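Local coordinates for protein 3-dehydroshikimate dehydratase (Pseudomonas putida, PDB 5HMQ) that catalyses the divalent-metal-dependent dehydration of 3-dehydroshikimate to protocatechuate, a common intermediate of quinate and shikimate degradation, at residues R82-F87 / G127-R132; L114-L119 / V154-H159; P17-A22 / E35-Y40; Q149-V154 / R182-D187; A137-R142 / L172-D177. One frame throughout, in Å; residues are numbered along the deposited sequence.

All five contacts lie in the N-terminal TIM barrel and illustrate how chemistry varies with place in one fold. Contacts 1, 2 and 4 join neighbouring elements of the outer layer: contacts 1 and 2 share helix 112-128, while contacts 2 and 4 share helix 147-157 and Val-154. Contact 2 is buried and almost wholly aliphatic. Contact 1 adds a salt bridge to its apolar floor, and contact 4 rests on an indole face near the surface. Contact 3 is a single salt bridge, partly buried, tied to contact 1 by the salt bridge of Glu-35 and Lys-86. Contact 5, buried again, joins two loops near the metal site.

Contact 1 of 5, residues R82-F87 / G127-R132; sequences RAERKF and GKRGLR
Glu-84, Phe-87, Arg-129 and Leu-131 join two neighbouring helices in the outer layer of the TIM barrel, at the point where helix 112-128 ends in a Schellman motif and the chain turns toward strand 132-136. Gly-130, with positive phi, makes that turn; Arg-129 before it and Leu-131 after it both face helix 76-93.

The polar part is a salt bridge. Arg-129 NH1 donates to Glu-84 OE1 at 2.9 Å with an N-H...O angle of 158°. The oxygen lies near the guanidinium plane; the donor meets it on its anti side, tilted out of the carboxylate plane, and the two flat groups are only 19° apart. A bend at chi3 (58°) turns the end of the arginine so that NH1 meets the glutamate while one face of the group lies on Phe-87 CB. Both groups have further partners: Arg-129 NH2 makes a salt bridge with Asp-88 and a hydrogen bond with Gln-91, while Glu-84 OE2 is hydrogen-bonded to His-125 ND1. With acceptors on both NH1 and NH2, the guanidinium is probably restricted in its rotation.

The apolar part involves Phe-87. Its CB lies against one face of the guanidinium, toward the rim, 3.6 Å from Arg-129 CZ, with the phenyl ring turned almost perpendicular to that plane. Arg-129 CD is 3.9 Å from Phe-87 CD2. Leu-131 adds its CD1 methyl, 3.5 Å from Phe-87 CD1 and 3.6 Å from Phe-87 CB.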
# COMPACT_ATOMS: atom_id res chain seq x y z
N ARG C 82 33.20 -7.90 19.46
CA ARG C 82 31.90 -7.82 18.80
C ARG C 82 31.68 -9.01 17.88
O ARG C 82 30.58 -9.57 17.83
CB ARG C 82 31.78 -6.49 18.05
CG ARG C 82 30.51 -6.31 17.24
CD ARG C 82 30.34 -4.85 16.83
NE ARG C 82 31.45 -4.35 16.02
CZ ARG C 82 31.43 -4.23 14.70
NH1 ARG C 82 30.34 -4.58 14.01
NH2 ARG C 82 32.49 -3.76 14.05
N ALA C 83 32.72 -9.42 17.15
CA ALA C 83 32.60 -10.60 16.29
C ALA C 83 32.30 -11.85 17.11
O ALA C 83 31.46 -12.67 16.71
CB ALA C 83 33.88 -10.79 15.48
N GLU C 84 32.96 -12.01 18.26
CA GLU C 84 32.72 -13.19 19.08
C GLU C 84 31.29 -13.22 19.62
O GLU C 84 30.69 -14.30 19.73
CB GLU C 84 33.73 -13.25 20.23
CG GLU C 84 35.17 -13.50 19.80
CD GLU C 84 35.38 -14.91 19.28
OE1 GLU C 84 34.70 -15.83 19.76
OE2 GLU C 84 36.25 -15.09 18.39
N ARG C 85 30.74 -12.06 19.96
CA ARG C 85 29.34 -12.00 20.39
C ARG C 85 28.41 -12.42 19.27
O ARG C 85 27.40 -13.10 19.50
CB ARG C 85 28.99 -10.61 20.90
CG ARG C 85 29.70 -10.23 22.20
CD ARG C 85 29.06 -9.00 22.85
NE ARG C 85 29.05 -7.84 21.96
CZ ARG C 85 30.04 -6.97 21.86
NH1 ARG C 85 31.14 -7.11 22.60
NH2 ARG C 85 29.94 -5.94 21.03
N LYS C 86 28.71 -12.02 18.03
CA LYS C 86 27.89 -12.46 16.91
C LYS C 86 28.04 -13.96 16.68
O LYS C 86 27.06 -14.64 16.38
CB LYS C 86 28.26 -11.67 15.65
CG LYS C 86 28.12 -10.16 15.79
CD LYS C 86 26.82 -9.78 16.50
CE LYS C 86 26.85 -8.34 16.97
NZ LYS C 86 25.67 -7.98 17.80
N PHE C 87 29.26 -14.48 16.82
CA PHE C 87 29.47 -15.93 16.77
C PHE C 87 28.61 -16.65 17.80
O PHE C 87 27.96 -17.65 17.49
CB PHE C 87 30.95 -16.26 16.98
CG PHE C 87 31.85 -15.76 15.88
CD1 PHE C 87 31.35 -15.50 14.61
CD2 PHE C 87 33.19 -15.54 16.12
CE1 PHE C 87 32.18 -15.04 13.61
CE2 PHE C 87 34.03 -15.08 15.12
CZ PHE C 87 33.52 -14.83 13.86
N GLY C 127 36.80 -19.52 11.68
CA GLY C 127 37.16 -20.92 11.45
C GLY C 127 37.37 -21.69 12.74
O GLY C 127 36.98 -22.85 12.85
N LYS C 128 37.99 -21.05 13.73
CA LYS C 128 38.23 -21.70 15.01
C LYS C 128 36.93 -22.18 15.65
O LYS C 128 36.87 -23.28 16.21
CB LYS C 128 38.98 -20.75 15.95
CG LYS C 128 39.19 -21.27 17.35
CD LYS C 128 40.05 -20.30 18.14
CE LYS C 128 40.26 -20.76 19.57
NZ LYS C 128 41.05 -19.76 20.34
N ARG C 129 35.88 -21.38 15.56
CA ARG C 129 34.59 -21.73 16.15
C ARG C 129 33.71 -22.54 15.21
O ARG C 129 32.56 -22.83 15.56
CB ARG C 129 33.88 -20.47 16.62
CG ARG C 129 34.63 -19.79 17.76
CD ARG C 129 33.83 -18.68 18.39
NE ARG C 129 32.56 -19.16 18.92
CZ ARG C 129 31.76 -18.42 19.68
NH1 ARG C 129 32.11 -17.19 20.02
NH2 ARG C 129 30.61 -18.92 20.12
N GLY C 130 34.21 -22.90 14.03
CA GLY C 130 33.42 -23.65 13.08
C GLY C 130 32.43 -22.83 12.29
O GLY C 130 31.37 -23.34 11.90
N LEU C 131 32.75 -21.56 12.04
CA LEU C 131 31.87 -20.63 11.35
C LEU C 131 32.58 -20.06 10.13
O LEU C 131 33.78 -20.28 9.91
CB LEU C 131 31.41 -19.51 12.29
CG LEU C 131 30.79 -20.03 13.60
CD1 LEU C 131 30.51 -18.89 14.56
CD2 LEU C 131 29.54 -20.85 13.34
N ARG C 132 31.83 -19.32 9.32
CA ARG C 132 32.31 -18.82 8.04
C ARG C 132 32.03 -17.33 7.91
O ARG C 132 31.01 -16.83 8.40
CB ARG C 132 31.63 -19.60 6.91
CG ARG C 132 32.00 -21.08 6.89
CD ARG C 132 30.99 -21.92 6.13
NE ARG C 132 30.76 -21.49 4.76
CZ ARG C 132 29.56 -21.48 4.19
NH1 ARG C 132 28.49 -21.86 4.89
NH2 ARG C 132 29.41 -21.08 2.94

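Contact 2 of 5, residues L114-L119 / V154-H159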
# COMPACT_ATOMS: atom_id res chain seq x y z
N LEU C 114 47.00 -4.57 4.99
CA LEU C 114 46.35 -4.51 6.30
C LEU C 114 44.93 -5.07 6.24
O LEU C 114 44.49 -5.76 7.16
CB LEU C 114 46.34 -3.08 6.83
CG LEU C 114 45.54 -2.87 8.12
CD1 LEU C 114 46.37 -2.16 9.17
CD2 LEU C 114 44.27 -2.08 7.82
N LEU C 115 44.21 -4.78 5.15
CA LEU C 115 42.89 -5.37 4.97
C LEU C 115 42.98 -6.88 4.85
O LEU C 115 42.13 -7.61 5.39
CB LEU C 115 42.21 -4.76 3.74
CG LEU C 115 42.04 -3.24 3.72
CD1 LEU C 115 41.16 -2.83 2.54
CD2 LEU C 115 41.46 -2.73 5.03
N VAL C 116 43.99 -7.38 4.13
CA VAL C 116 44.21 -8.82 4.03
C VAL C 116 44.42 -9.41 5.42
O VAL C 116 43.82 -10.43 5.78
CB VAL C 116 45.40 -9.12 3.11
CG1 VAL C 116 45.75 -10.59 3.16
CG2 VAL C 116 45.07 -8.69 1.68
N ASP C 117 45.26 -8.76 6.23
CA ASP C 117 45.53 -9.27 7.58
C ASP C 117 44.27 -9.25 8.43
O ASP C 117 43.98 -10.22 9.15
CB ASP C 117 46.63 -8.44 8.24
CG ASP C 117 47.96 -8.55 7.51
OD1 ASP C 117 48.15 -9.52 6.75
OD2 ASP C 117 48.82 -7.67 7.69
N ASP C 118 43.49 -8.17 8.37
CA ASP C 118 42.27 -8.07 9.16
C ASP C 118 41.26 -9.14 8.76
O ASP C 118 40.66 -9.80 9.61
CB ASP C 118 41.66 -6.67 9.02
CG ASP C 118 42.38 -5.63 9.87
OD1 ASP C 118 43.29 -5.99 10.63
OD2 ASP C 118 42.02 -4.44 9.76
N LEU C 119 41.05 -9.31 7.45
CA LEU C 119 40.08 -10.29 6.98
C LEU C 119 40.51 -11.72 7.31
O LEU C 119 39.68 -12.54 7.73
CB LEU C 119 39.84 -10.13 5.48
CG LEU C 119 39.12 -8.84 5.06
CD1 LEU C 119 39.18 -8.66 3.55
CD2 LEU C 119 37.67 -8.85 5.54
N VAL C 154 40.02 -11.55 -0.51
CA VAL C 154 39.69 -12.90 -0.04
C VAL C 154 40.71 -13.90 -0.56
O VAL C 154 41.13 -14.82 0.16
CB VAL C 154 38.26 -13.27 -0.45
CG1 VAL C 154 37.98 -14.74 -0.20
CG2 VAL C 154 37.25 -12.41 0.31
N ARG C 155 41.12 -13.75 -1.82
CA ARG C 155 42.11 -14.66 -2.40
C ARG C 155 43.44 -14.56 -1.65
O ARG C 155 44.05 -15.58 -1.32
CB ARG C 155 42.29 -14.35 -3.88
CG ARG C 155 43.26 -15.27 -4.60
CD ARG C 155 43.44 -14.83 -6.05
NE ARG C 155 43.77 -13.41 -6.14
CZ ARG C 155 44.97 -12.90 -5.89
NH1 ARG C 155 45.97 -13.69 -5.53
NH2 ARG C 155 45.17 -11.59 -6.00
N GLN C 156 43.91 -13.34 -1.40
CA GLN C 156 45.18 -13.16 -0.70
C GLN C 156 45.11 -13.66 0.74
O GLN C 156 46.09 -14.21 1.25
CB GLN C 156 45.60 -11.69 -0.73
CG GLN C 156 45.90 -11.15 -2.12
CD GLN C 156 46.44 -9.74 -2.08
OE1 GLN C 156 47.42 -9.46 -1.39
NE2 GLN C 156 45.80 -8.84 -2.81
N ALA C 157 43.97 -13.47 1.41
CA ALA C 157 43.84 -13.95 2.78
C ALA C 157 43.91 -15.47 2.85
O ALA C 157 44.49 -16.03 3.78
CB ALA C 157 42.54 -13.44 3.40
N ASP C 158 43.32 -16.15 1.86
CA ASP C 158 43.52 -17.58 1.64
C ASP C 158 43.19 -18.41 2.88
O ASP C 158 44.03 -19.11 3.45
CB ASP C 158 44.95 -17.85 1.16
CG ASP C 158 45.14 -19.27 0.65
OD1 ASP C 158 44.17 -19.84 0.10
OD2 ASP C 158 46.26 -19.81 0.79
N HIS C 159 41.93 -18.31 3.31
CA HIS C 159 41.46 -19.08 4.45
C HIS C 159 40.14 -19.73 4.07
O HIS C 159 39.24 -19.05 3.54
CB HIS C 159 41.29 -18.18 5.68
CG HIS C 159 41.17 -18.93 6.97
ND1 HIS C 159 40.06 -19.67 7.30
CD2 HIS C 159 42.02 -19.05 8.01
CE1 HIS C 159 40.23 -20.22 8.49
NE2 HIS C 159 41.41 -19.86 8.94
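Gln-156 NE2 is gripped by two acceptors, Asn-152 OD1 one turn back on its own helix and Glu-112 OE2 on the neighbouring one, while the stem of the same side chain rests on Val-116. The two helices, 112-128 and 147-157, are consecutive members of the outer layer of the TIM barrel, and the amide adds a polar end to an otherwise aliphatic seam. Gln-156 and Val-116 meet at about a right angle. The CG2 methyl of Val-116 lies 3.9 Å from Gln-156 CB and equally far from Gln-156 OE1, so both the base and the amide end of the glutamine bear on it.

Deeper in, backbone replaces side chain as the partner. A chi1 of 172° sends the CG1 methyl of Val-116 to the main chain of Ala-157, 3.8 Å from its N and 3.9 Å from its CA. The small alanine lets the helices come close, the CA atoms of Val-116 and Ala-157 being 5.3 Å apart. Leu-153 packs beside Val-116, and Leu-162 of strand 162-167 backs Ala-157, which ties the seam to the barrel wall. Ala-157 CB finally meets the main chain of the other helix, 4.0 Å from Val-116 O.

Contact 3 of 5, residues P17-A22 / E35-Y40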
# COMPACT_ATOMS: atom_id res chain seq x y z
N PRO C 17 8.00 -13.87 13.71
CA PRO C 17 7.23 -15.10 13.42
C PRO C 17 6.37 -14.99 12.17
O PRO C 17 6.25 -15.97 11.42
CB PRO C 17 6.38 -15.28 14.69
CG PRO C 17 7.17 -14.62 15.75
CD PRO C 17 7.77 -13.42 15.09
N GLU C 18 5.75 -13.83 11.94
CA GLU C 18 4.95 -13.66 10.73
C GLU C 18 5.80 -13.78 9.48
O GLU C 18 5.39 -14.39 8.49
CB GLU C 18 4.23 -12.31 10.78
CG GLU C 18 3.01 -12.28 11.68
CD GLU C 18 2.58 -10.87 12.04
OE1 GLU C 18 3.22 -9.91 11.58
OE2 GLU C 18 1.60 -10.72 12.80
N LYS C 19 7.01 -13.19 9.50
CA LYS C 19 7.90 -13.30 8.35
C LYS C 19 8.31 -14.74 8.10
O LYS C 19 8.24 -15.23 6.97
CB LYS C 19 9.13 -12.42 8.56
CG LYS C 19 8.85 -10.93 8.58
CD LYS C 19 10.14 -10.12 8.72
CE LYS C 19 9.85 -8.63 8.79
NZ LYS C 19 11.10 -7.80 8.78
N LEU C 20 8.72 -15.45 9.16
CA LEU C 20 9.20 -16.82 8.99
C LEU C 20 8.10 -17.73 8.48
O LEU C 20 8.35 -18.61 7.64
CB LEU C 20 9.76 -17.35 10.31
CG LEU C 20 10.97 -16.63 10.89
CD1 LEU C 20 11.31 -17.19 12.26
CD2 LEU C 20 12.16 -16.74 9.95
N GLU C 21 6.86 -17.55 8.96
CA GLU C 21 5.76 -18.36 8.45
C GLU C 21 5.47 -18.04 6.99
O GLU C 21 5.24 -18.95 6.19
CB GLU C 21 4.51 -18.20 9.31
CG GLU C 21 4.64 -18.85 10.67
CD GLU C 21 3.47 -18.49 11.59
OE1 GLU C 21 2.50 -17.88 11.11
OE2 GLU C 21 3.51 -18.88 12.77
N ALA C 22 5.47 -16.76 6.63
CA ALA C 22 5.25 -16.39 5.23
C ALA C 22 6.36 -16.93 4.33
O ALA C 22 6.10 -17.40 3.22
CB ALA C 22 5.14 -14.87 5.10
N GLU C 35 19.68 -8.81 11.63
CA GLU C 35 19.90 -8.70 13.07
C GLU C 35 18.86 -7.79 13.73
O GLU C 35 18.42 -8.05 14.85
CB GLU C 35 21.30 -8.18 13.37
CG GLU C 35 21.59 -8.10 14.86
CD GLU C 35 23.03 -7.74 15.17
OE1 GLU C 35 23.68 -7.10 14.32
OE2 GLU C 35 23.49 -8.11 16.27
N ASN C 36 18.47 -6.71 13.05
CA ASN C 36 17.50 -5.79 13.63
C ASN C 36 16.17 -6.48 13.91
O ASN C 36 15.46 -6.10 14.84
CB ASN C 36 17.29 -4.58 12.71
CG ASN C 36 16.72 -3.38 13.45
OD1 ASN C 36 17.15 -3.05 14.55
ND2 ASN C 36 15.74 -2.72 12.84
N ASP C 37 15.82 -7.49 13.11
CA ASP C 37 14.59 -8.24 13.35
C ASP C 37 14.68 -9.03 14.65
O ASP C 37 13.68 -9.15 15.38
CB ASP C 37 14.30 -9.17 12.18
CG ASP C 37 13.79 -8.42 10.96
OD1 ASP C 37 12.93 -7.53 11.13
OD2 ASP C 37 14.25 -8.71 9.84
N LEU C 38 15.85 -9.59 14.97
CA LEU C 38 16.04 -10.25 16.26
C LEU C 38 15.88 -9.26 17.41
O LEU C 38 15.34 -9.61 18.47
CB LEU C 38 17.42 -10.91 16.34
CG LEU C 38 17.65 -12.26 15.67
CD1 LEU C 38 19.03 -12.77 16.02
CD2 LEU C 38 16.58 -13.25 16.08
N LEU C 39 16.35 -8.03 17.22
CA LEU C 39 16.34 -7.05 18.30
C LEU C 39 14.92 -6.74 18.75
O LEU C 39 14.69 -6.48 19.94
CB LEU C 39 17.05 -5.78 17.83
CG LEU C 39 17.39 -4.70 18.85
CD1 LEU C 39 18.34 -5.27 19.90
CD2 LEU C 39 18.02 -3.51 18.15
N TYR C 40 13.96 -6.76 17.83
CA TYR C 40 12.57 -6.48 18.13
C TYR C 40 11.77 -7.72 18.48
O TYR C 40 10.61 -7.60 18.90
CB TYR C 40 11.92 -5.76 16.94
CG TYR C 40 12.34 -4.31 16.82
CD1 TYR C 40 13.60 -3.97 16.36
CD2 TYR C 40 11.46 -3.28 17.17
CE1 TYR C 40 13.99 -2.65 16.25
CE2 TYR C 40 11.84 -1.96 17.05
CZ TYR C 40 13.11 -1.65 16.59
OH TYR C 40 13.49 -0.33 16.48
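Lys-19 and Asp-37 reach toward each other between two well-separated helices of the TIM barrel: helix 16-25, which follows the first strand, and helix 35-40, which directly follows the second. Even the nearest CA atoms, those of Lys-19 and Asp-37, are 9.8 Å apart, so the two side chains must bridge the distance.

Lys-19 spans most of it. Every torsion beyond CG is close to 180°, and the straight chain meets the short aspartate at about a right angle. Its NZ forms a salt bridge with Asp-37 OD1 at 3.0 Å. The ammonium approaches from above the carboxylate plane, 37° out of it, and the second oxygen, Asp-37 OD2, lies farther from Lys-19 NZ at 3.4 Å.

Partners from the loop after strand 6-8 fix both ends. Thr-9 O and Leu-12 O also accept from Lys-19 NZ, so three oxygens accept from this ammonium, on a lysine that is buried, and Thr-9 OG1 is hydrogen-bonded to Asp-37 OD2. Such neighbours would be expected to keep the lysine charged.

The pair is outside the catalytic metal shell, the side chain of Asp-37 being about 10 Å from that of Glu-241. Helix 35-40 also faces the second subunit, where Asn-36 OD1 pairs with Asn-355 ND2 of that chain. Within the ion pair, Lys-19 CE stays 4.0 Å from Asp-37 OD1.

Contact 4 of 5, residues Q149-V154 / R182-D187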
# COMPACT_ATOMS: atom_id res chain seq x y z
N GLN C 149 37.50 -6.22 -5.96
CA GLN C 149 38.34 -5.93 -4.79
C GLN C 149 38.10 -6.95 -3.68
O GLN C 149 39.04 -7.33 -2.97
CB GLN C 149 38.08 -4.52 -4.29
CG GLN C 149 38.50 -3.42 -5.25
CD GLN C 149 37.92 -2.07 -4.88
OE1 GLN C 149 36.71 -1.85 -4.98
NE2 GLN C 149 38.78 -1.16 -4.44
N VAL C 150 36.85 -7.37 -3.50
CA VAL C 150 36.54 -8.38 -2.49
C VAL C 150 37.30 -9.66 -2.77
O VAL C 150 37.97 -10.22 -1.89
CB VAL C 150 35.02 -8.63 -2.43
CG1 VAL C 150 34.73 -9.94 -1.71
CG2 VAL C 150 34.33 -7.49 -1.73
N TRP C 151 37.22 -10.15 -4.01
CA TRP C 151 37.92 -11.39 -4.36
C TRP C 151 39.43 -11.21 -4.25
O TRP C 151 40.14 -12.14 -3.84
CB TRP C 151 37.53 -11.84 -5.77
CG TRP C 151 38.39 -12.95 -6.29
CD1 TRP C 151 39.09 -12.96 -7.47
CD2 TRP C 151 38.65 -14.21 -5.66
NE1 TRP C 151 39.76 -14.15 -7.60
CE2 TRP C 151 39.51 -14.94 -6.51
CE3 TRP C 151 38.23 -14.80 -4.46
CZ2 TRP C 151 39.96 -16.22 -6.19
CZ3 TRP C 151 38.68 -16.07 -4.14
CH2 TRP C 151 39.54 -16.76 -5.01
N ASN C 152 39.94 -10.03 -4.59
CA ASN C 152 41.37 -9.76 -4.44
C ASN C 152 41.81 -9.97 -2.99
O ASN C 152 42.82 -10.63 -2.73
CB ASN C 152 41.69 -8.34 -4.89
CG ASN C 152 43.18 -8.04 -4.87
OD1 ASN C 152 44.01 -8.93 -4.64
ND2 ASN C 152 43.54 -6.78 -5.06
N LEU C 153 41.05 -9.42 -2.04
CA LEU C 153 41.42 -9.55 -0.64
C LEU C 153 41.15 -10.95 -0.12
O LEU C 153 41.96 -11.50 0.64
CB LEU C 153 40.66 -8.51 0.20
CG LEU C 153 40.92 -7.04 -0.16
CD1 LEU C 153 40.03 -6.12 0.65
CD2 LEU C 153 42.39 -6.70 0.04
N VAL C 154 40.02 -11.55 -0.51
CA VAL C 154 39.69 -12.90 -0.04
C VAL C 154 40.71 -13.90 -0.56
O VAL C 154 41.13 -14.82 0.16
CB VAL C 154 38.26 -13.27 -0.45
CG1 VAL C 154 37.98 -14.74 -0.20
CG2 VAL C 154 37.25 -12.41 0.31
N ARG C 182 33.38 -15.51 -13.27
CA ARG C 182 33.68 -16.89 -13.65
C ARG C 182 35.10 -17.31 -13.28
O ARG C 182 35.36 -18.51 -13.18
CB ARG C 182 33.41 -17.14 -15.14
CG ARG C 182 34.02 -16.16 -16.12
CD ARG C 182 33.62 -16.56 -17.53
NE ARG C 182 32.17 -16.61 -17.72
CZ ARG C 182 31.42 -15.60 -18.16
NH1 ARG C 182 31.97 -14.44 -18.47
NH2 ARG C 182 30.11 -15.77 -18.29
N ASP C 183 36.02 -16.37 -13.08
CA ASP C 183 37.37 -16.73 -12.70
C ASP C 183 37.52 -16.98 -11.20
O ASP C 183 38.61 -17.34 -10.75
CB ASP C 183 38.37 -15.65 -13.13
CG ASP C 183 38.35 -15.41 -14.62
OD1 ASP C 183 38.03 -16.36 -15.38
OD2 ASP C 183 38.68 -14.28 -15.04
N ILE C 184 36.46 -16.77 -10.42
CA ILE C 184 36.47 -17.05 -8.99
C ILE C 184 36.12 -18.52 -8.78
O ILE C 184 35.11 -18.99 -9.32
CB ILE C 184 35.51 -16.13 -8.23
CG1 ILE C 184 35.84 -14.67 -8.49
CG2 ILE C 184 35.54 -16.43 -6.73
CD1 ILE C 184 34.91 -13.70 -7.80
N PRO C 185 36.90 -19.27 -8.01
CA PRO C 185 36.53 -20.67 -7.72
C PRO C 185 35.15 -20.75 -7.07
O PRO C 185 34.84 -20.01 -6.14
CB PRO C 185 37.64 -21.14 -6.76
CG PRO C 185 38.80 -20.26 -7.08
CD PRO C 185 38.21 -18.92 -7.44
N GLY C 186 34.33 -21.67 -7.59
CA GLY C 186 32.97 -21.80 -7.12
C GLY C 186 32.85 -21.94 -5.61
O GLY C 186 31.89 -21.46 -5.01
N ASP C 187 33.82 -22.61 -4.98
CA ASP C 187 33.75 -22.84 -3.55
C ASP C 187 34.18 -21.63 -2.72
O ASP C 187 33.99 -21.65 -1.50
CB ASP C 187 34.62 -24.05 -3.17
CG ASP C 187 36.10 -23.81 -3.41
OD1 ASP C 187 36.44 -22.98 -4.28
OD2 ASP C 187 36.92 -24.44 -2.72
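On the outside of the TIM barrel, helix 147-157 is covered in part by the loop that leads into strand 189-194, and Trp-151 meets Ile-184 and Pro-185 there. The contact is apolar and shows how one indole can receive two different shapes.

Ile-184 lies over a face. Its CG1 methylene sits 3.8 Å from the centroid of the five-membered ring of Trp-151, only 11° off the ring normal, a CH-pi contact. The other branches spread from this point: the CG2 methyl of Ile-184 reaches over the six-membered part, 3.9 Å from Trp-151 CE3, while Ile-184 CD1 runs back to Trp-151 CB at 3.8 Å. The two side chains run antiparallel alongside each other. A chi1 of 170° points the indole from the helix toward the loop, where one face meets Ile-184.

Val-164 of strand 162-167 also touches Trp-151, linking loop, helix and barrel wall, and Lys-188 packs on the indole as well. Pro-185 takes the far end of the ring system. The side chains of Pro-185 and Trp-151 lie roughly at right angles, and the proline approaches the rings obliquely, its CD 3.5 Å from both Trp-151 CZ2 and Trp-151 CH2.

Contact 5 of 5, residues A137-R142 / L172-D177; sequences ALAWGR and LSLKGD
Ala-139 presses its single methyl group against Leu-174 and Ser-173, joining two loops at the C-terminal end of the TIM barrel strands, where this fold carries its active site. Ala-139 CB lies 3.7 Å from Leu-174 CD1 and 3.9 Å from Ser-173 OG, so one methyl group touches both a leucine methyl and a hydroxyl oxygen. Leu-174 spreads both branches over the alanine: CD1 also approaches Ala-139 CA at 3.8 Å, and CD2 comes to 4.0 Å from Ala-139 O. The serine oxygen is merely a van der Waals neighbour here, since its hydrogen-bonding partner is Phe-169 O, one turn back on helix 168-172. A chi1 of 64° turns OG toward that carbonyl.

In the next shell, backbone turns set the positions. Ala-139 is the second residue of a type I turn running from Leu-138 to Gly-141. Across from it, Ser-173 and Leu-174 are the middle residues of another type I turn, and Lys-175, with positive phi, is the C-prime residue of the Schellman motif that ends helix 168-172.

Farther out, Val-204 of helix 204-211 packs on both Ala-139 and Ser-173. Of the metal ligands, Glu-136 immediately precedes 137-142, and Asp-167 ends the strand before helix 168-172; the side chain of Ser-173 is about 7 Å from that of Asp-167. The turn that contains Leu-174 is closed by Lys-175 N bonding to Leu-172 O at 3.0 Å.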
# COMPACT_ATOMS: atom_id res chain seq x y z
N ALA C 137 30.97 -6.35 -0.66
CA ALA C 137 31.30 -4.96 -0.94
C ALA C 137 30.02 -4.14 -1.05
O ALA C 137 29.14 -4.45 -1.86
CB ALA C 137 32.11 -4.83 -2.23
N LEU C 138 29.91 -3.11 -0.22
CA LEU C 138 28.89 -2.10 -0.42
C LEU C 138 29.32 -1.16 -1.53
O LEU C 138 30.49 -0.78 -1.62
CB LEU C 138 28.63 -1.32 0.87
CG LEU C 138 28.19 -2.15 2.08
CD1 LEU C 138 28.05 -1.27 3.31
CD2 LEU C 138 26.89 -2.88 1.79
N ALA C 139 28.37 -0.78 -2.39
CA ALA C 139 28.69 0.11 -3.51
C ALA C 139 29.24 1.45 -3.04
O ALA C 139 29.88 2.15 -3.83
CB ALA C 139 27.45 0.33 -4.38
N TRP C 140 29.02 1.82 -1.78
CA TRP C 140 29.54 3.06 -1.21
C TRP C 140 30.64 2.80 -0.18
O TRP C 140 30.87 3.65 0.69
CB TRP C 140 28.41 3.87 -0.59
CG TRP C 140 27.59 3.09 0.38
CD1 TRP C 140 27.78 3.00 1.73
CD2 TRP C 140 26.44 2.29 0.08
NE1 TRP C 140 26.82 2.19 2.29
CE2 TRP C 140 25.99 1.73 1.30
CE3 TRP C 140 25.75 1.98 -1.10
CZ2 TRP C 140 24.87 0.90 1.37
CZ3 TRP C 140 24.65 1.15 -1.02
CH2 TRP C 140 24.22 0.62 0.20
N GLY C 141 31.30 1.65 -0.26
CA GLY C 141 32.39 1.37 0.66
C GLY C 141 33.52 2.38 0.52
O GLY C 141 33.82 2.87 -0.57
N ARG C 142 34.17 2.67 1.65
CA ARG C 142 35.24 3.67 1.66
C ARG C 142 36.44 3.22 0.84
O ARG C 142 37.00 4.01 0.07
CB ARG C 142 35.65 3.98 3.10
CG ARG C 142 36.77 4.98 3.17
CD ARG C 142 36.31 6.40 2.89
NE ARG C 142 37.39 7.35 3.15
CZ ARG C 142 38.42 7.53 2.32
NH1 ARG C 142 38.52 6.83 1.20
NH2 ARG C 142 39.36 8.42 2.63
N LEU C 172 25.68 -4.06 -10.06
CA LEU C 172 25.06 -3.47 -11.24
C LEU C 172 24.72 -1.99 -11.07
O LEU C 172 24.60 -1.28 -12.08
CB LEU C 172 23.81 -4.25 -11.64
CG LEU C 172 24.06 -5.71 -12.06
CD1 LEU C 172 22.78 -6.36 -12.56
CD2 LEU C 172 25.14 -5.77 -13.13
N SER C 173 24.55 -1.51 -9.83
CA SER C 173 24.28 -0.08 -9.64
C SER C 173 25.48 0.77 -10.03
O SER C 173 25.31 1.92 -10.44
CB SER C 173 23.89 0.20 -8.19
OG SER C 173 24.96 -0.10 -7.31
N LEU C 174 26.69 0.23 -9.90
CA LEU C 174 27.90 0.88 -10.36
C LEU C 174 28.25 0.53 -11.80
O LEU C 174 29.35 0.84 -12.25
CB LEU C 174 29.07 0.51 -9.44
CG LEU C 174 28.88 0.82 -7.96
CD1 LEU C 174 29.92 0.08 -7.13
CD2 LEU C 174 28.99 2.31 -7.71
N LYS C 175 27.32 -0.12 -12.52
CA LYS C 175 27.56 -0.59 -13.88
C LYS C 175 28.75 -1.53 -13.95
O LYS C 175 29.48 -1.55 -14.95
CB LYS C 175 27.73 0.57 -14.86
CG LYS C 175 26.47 1.42 -15.05
CD LYS C 175 26.74 2.61 -15.96
CE LYS C 175 25.49 3.46 -16.13
NZ LYS C 175 24.41 2.74 -16.86
N GLY C 176 28.97 -2.31 -12.90
CA GLY C 176 30.07 -3.25 -12.90
C GLY C 176 29.85 -4.39 -13.88
O GLY C 176 28.73 -4.77 -14.19
N ASP C 177 30.96 -4.93 -14.38
CA ASP C 177 30.92 -6.03 -15.32
C ASP C 177 31.00 -7.34 -14.55
O ASP C 177 32.04 -7.63 -13.95
CB ASP C 177 32.07 -5.93 -16.32
CG ASP C 177 31.91 -6.87 -17.51
OD1 ASP C 177 31.15 -7.85 -17.42
OD2 ASP C 177 32.56 -6.62 -18.55